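Long-range contact in amino acid ABC superfamily ATP binding cassette transporter, binding protein (PDB 4H5G), which binds L-arginine and probably delivers it to an amino acid ABC transporter as the extracellular substrate-binding component: residues K114-E122 and A186-M194. Sequence-based numbering, arbitrary orientation.
Sequences KYKDLTSLE and AVATVSLKM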
loop_
_atom_site.group_PDB
_atom_site.type_symbol
_atom_site.label_atom_id
_atom_site.label_comp_id
_atom_site.label_asym_id
_atom_site.label_seq_id
_atom_site.Cartn_x
_atom_site.Cartn_y
_atom_site.Cartn_z
ATOM N N LYS A 114 -23.025 -13.777 -4.248
ATOM C CA LYS A 114 -23.774 -13.353 -3.080
ATOM C C LYS A 114 -23.620 -11.857 -2.806
ATOM O O LYS A 114 -24.603 -11.161 -2.545
ATOM C CB LYS A 114 -23.288 -14.149 -1.878
ATOM C CG LYS A 114 -23.950 -13.788 -0.584
ATOM C CD LYS A 114 -23.373 -14.630 0.525
ATOM C CE LYS A 114 -24.057 -14.350 1.833
ATOM N NZ LYS A 114 -23.535 -15.290 2.857
ATOM N N TYR A 115 -22.384 -11.367 -2.856
ATOM C CA TYR A 115 -22.101 -9.970 -2.531
ATOM C C TYR A 115 -22.118 -9.109 -3.776
ATOM O O TYR A 115 -21.081 -8.649 -4.240
ATOM C CB TYR A 115 -20.765 -9.859 -1.787
ATOM C CG TYR A 115 -20.846 -10.544 -0.446
ATOM C CD1 TYR A 115 -21.804 -10.161 0.468
ATOM C CD2 TYR A 115 -19.998 -11.597 -0.111
ATOM C CE1 TYR A 115 -21.916 -10.780 1.695
ATOM C CE2 TYR A 115 -20.099 -12.233 1.120
ATOM C CZ TYR A 115 -21.057 -11.816 2.017
ATOM O OH TYR A 115 -21.197 -12.428 3.242
ATOM N N LYS A 116 -23.314 -8.903 -4.311
ATOM C CA LYS A 116 -23.466 -8.128 -5.535
ATOM C C LYS A 116 -23.737 -6.655 -5.315
ATOM O O LYS A 116 -23.520 -5.852 -6.216
ATOM C CB LYS A 116 -24.554 -8.726 -6.418
ATOM C CG LYS A 116 -24.062 -9.915 -7.193
ATOM C CD LYS A 116 -24.806 -10.072 -8.493
ATOM C CE LYS A 116 -25.406 -11.441 -8.549
ATOM N NZ LYS A 116 -26.021 -11.710 -7.237
ATOM N N ASP A 117 -24.224 -6.295 -4.131
ATOM C CA ASP A 117 -24.518 -4.890 -3.852
ATOM C C ASP A 117 -24.039 -4.493 -2.470
ATOM O O ASP A 117 -23.557 -5.330 -1.711
ATOM C CB ASP A 117 -26.012 -4.594 -4.033
ATOM C CG ASP A 117 -26.892 -5.242 -2.960
ATOM O OD1 ASP A 117 -26.429 -6.145 -2.223
ATOM O OD2 ASP A 117 -28.067 -4.844 -2.866
ATOM N N LEU A 118 -24.158 -3.212 -2.149
ATOM C CA LEU A 118 -23.737 -2.737 -0.838
ATOM C C LEU A 118 -24.655 -3.226 0.277
ATOM O O LEU A 118 -24.206 -3.444 1.406
ATOM C CB LEU A 118 -23.655 -1.215 -0.825
ATOM C CG LEU A 118 -22.627 -0.627 -1.786
ATOM C CD1 LEU A 118 -22.403 0.843 -1.475
ATOM C CD2 LEU A 118 -21.332 -1.406 -1.702
ATOM N N THR A 119 -25.939 -3.400 -0.028
ATOM C CA THR A 119 -26.886 -3.867 0.981
ATOM C C THR A 119 -26.473 -5.249 1.486
ATOM O O THR A 119 -26.528 -5.528 2.680
ATOM C CB THR A 119 -28.347 -3.880 0.453
ATOM O OG1 THR A 119 -28.739 -2.537 0.134
ATOM C CG2 THR A 119 -29.308 -4.448 1.493
ATOM N N SER A 120 -26.019 -6.106 0.581
ATOM C CA SER A 120 -25.565 -7.438 0.983
ATOM C C SER A 120 -24.308 -7.377 1.870
ATOM O O SER A 120 -24.178 -8.163 2.804
ATOM C CB SER A 120 -25.332 -8.331 -0.238
ATOM O OG SER A 120 -24.259 -7.862 -1.020
ATOM N N LEU A 121 -23.396 -6.452 1.579
ATOM C CA LEU A 121 -22.159 -6.300 2.363
ATOM C C LEU A 121 -22.463 -5.712 3.722
ATOM O O LEU A 121 -21.791 -6.000 4.713
ATOM C CB LEU A 121 -21.168 -5.388 1.649
ATOM C CG LEU A 121 -20.463 -5.929 0.419
ATOM C CD1 LEU A 121 -19.666 -4.828 -0.252
ATOM C CD2 LEU A 121 -19.560 -7.098 0.799
ATOM N N GLU A 122 -23.481 -4.863 3.744
ATOM C CA GLU A 122 -23.935 -4.190 4.946
ATOM C C GLU A 122 -24.295 -5.180 6.047
ATOM O O GLU A 122 -24.183 -4.870 7.231
ATOM C CB GLU A 122 -25.154 -3.345 4.596
ATOM C CG GLU A 122 -25.376 -2.141 5.450
ATOM C CD GLU A 122 -26.666 -1.442 5.070
ATOM O OE1 GLU A 122 -27.686 -2.145 4.881
ATOM O OE2 GLU A 122 -26.651 -0.202 4.936
ATOM N N ALA A 186 -11.560 -14.645 -4.216
ATOM C CA ALA A 186 -11.927 -13.917 -5.420
ATOM C C ALA A 186 -12.198 -12.461 -5.102
ATOM O O ALA A 186 -12.423 -12.104 -3.957
ATOM C CB ALA A 186 -13.148 -14.555 -6.070
ATOM N N VAL A 187 -12.176 -11.624 -6.127
ATOM C CA VAL A 187 -12.524 -10.221 -5.957
ATOM C C VAL A 187 -14.027 -10.055 -6.179
ATOM O O VAL A 187 -14.558 -10.505 -7.191
ATOM C CB VAL A 187 -11.737 -9.362 -6.950
ATOM C CG1 VAL A 187 -12.068 -7.877 -6.763
ATOM C CG2 VAL A 187 -10.231 -9.623 -6.795
ATOM N N ALA A 188 -14.712 -9.424 -5.224
ATOM C CA ALA A 188 -16.162 -9.203 -5.316
ATOM C C ALA A 188 -16.469 -8.277 -6.492
ATOM O O ALA A 188 -15.623 -7.485 -6.886
ATOM C CB ALA A 188 -16.689 -8.618 -4.022
ATOM N N THR A 189 -17.680 -8.375 -7.043
ATOM C CA THR A 189 -18.083 -7.525 -8.169
ATOM C C THR A 189 -18.676 -6.194 -7.714
ATOM O O THR A 189 -19.089 -5.380 -8.537
ATOM C CB THR A 189 -19.122 -8.216 -9.061
ATOM O OG1 THR A 189 -20.266 -8.564 -8.271
ATOM C CG2 THR A 189 -18.546 -9.476 -9.696
ATOM N N VAL A 190 -18.737 -5.991 -6.404
ATOM C CA VAL A 190 -19.317 -4.774 -5.847
ATOM C C VAL A 190 -18.177 -3.922 -5.321
ATOM O O VAL A 190 -17.214 -4.459 -4.794
ATOM C CB VAL A 190 -20.290 -5.120 -4.687
ATOM C CG1 VAL A 190 -19.607 -6.002 -3.636
ATOM C CG2 VAL A 190 -20.847 -3.873 -4.060
ATOM N N SER A 191 -18.262 -2.606 -5.481
ATOM C CA SER A 191 -17.247 -1.734 -4.892
ATOM C C SER A 191 -17.858 -0.459 -4.320
ATOM O O SER A 191 -18.923 -0.017 -4.751
ATOM C CB SER A 191 -16.140 -1.412 -5.899
ATOM O OG SER A 191 -16.650 -0.728 -7.018
ATOM N N LEU A 192 -17.184 0.117 -3.333
ATOM C CA LEU A 192 -17.655 1.347 -2.709
ATOM C C LEU A 192 -17.411 2.541 -3.622
ATOM O O LEU A 192 -16.613 2.466 -4.548
ATOM C CB LEU A 192 -16.973 1.558 -1.353
ATOM C CG LEU A 192 -17.485 0.593 -0.284
ATOM C CD1 LEU A 192 -16.940 0.931 1.084
ATOM C CD2 LEU A 192 -18.998 0.636 -0.245
ATOM N N LYS A 193 -18.111 3.641 -3.358
ATOM C CA LYS A 193 -17.874 4.887 -4.082
ATOM C C LYS A 193 -16.517 5.431 -3.654
ATOM O O LYS A 193 -16.268 5.583 -2.460
ATOM C CB LYS A 193 -18.977 5.890 -3.746
ATOM C CG LYS A 193 -18.744 7.281 -4.307
ATOM C CD LYS A 193 -19.808 8.266 -3.842
ATOM C CE LYS A 193 -21.060 8.184 -4.693
ATOM N NZ LYS A 193 -21.921 9.384 -4.484
ATOM N N MET A 194 -15.627 5.718 -4.601
ATOM C CA MET A 194 -14.273 6.131 -4.205
ATOM C C MET A 194 -13.894 7.612 -4.393
ATOM O O MET A 194 -14.273 8.257 -5.377
ATOM C CB MET A 194 -13.201 5.201 -4.786
ATOM C CG MET A 194 -13.070 5.198 -6.296
ATOM S SD MET A 194 -11.579 4.292 -6.764
ATOM C CE MET A 194 -10.456 4.830 -5.477
HETATM O O HOH W 1 -19.360 -10.079 -5.489
HETATM O O HOH W 2 -22.165 -6.819 -8.500
#
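Val190 is the bump of this contact, and the backbone of Tyr115 to Asp117, with the start of helix 118-122, forms the hollow. Its two methyls divide the work. CG1, set between the backbone N and the carbonyl carbon (chi1 53°), faces Tyr115 O. The same methyl meets Leu121 CD1 tip to tip at 3.6 Å. CG2 rests on the backbone of Asp117 and presses against Leu118 CD2 at 3.4 Å. An inverse gamma turn centred on Tyr115 bends the chain at one wall of this hollow. Farther along, Leu118 becomes the bump: its CD2 wedges between Val190 CG2 and Leu192 CD2, the latter also 3.4 Å away, both tighter than usual for carbon pairs. Leu192 in turn backs onto Met137 of helix 133-141, and Leu121 onto Phe105 of strand 103-108, so the contact seats the short helix beside the sheet of one lobe of this type II periplasmic-binding-protein fold. Beside Val190, toward Thr189, two waters link the segments. One donates to Tyr115 O (2.6 Å) and accepts from Thr189 N; a second donates to Lys116 O and lies 2.6 Å from Thr189 OG1. With no direct hydrogen bond joining the segments, cohesion rests on close-fitting methyls and two water bridges, which give Tyr115 O and Lys116 O each a donor beside the methyls of Val190.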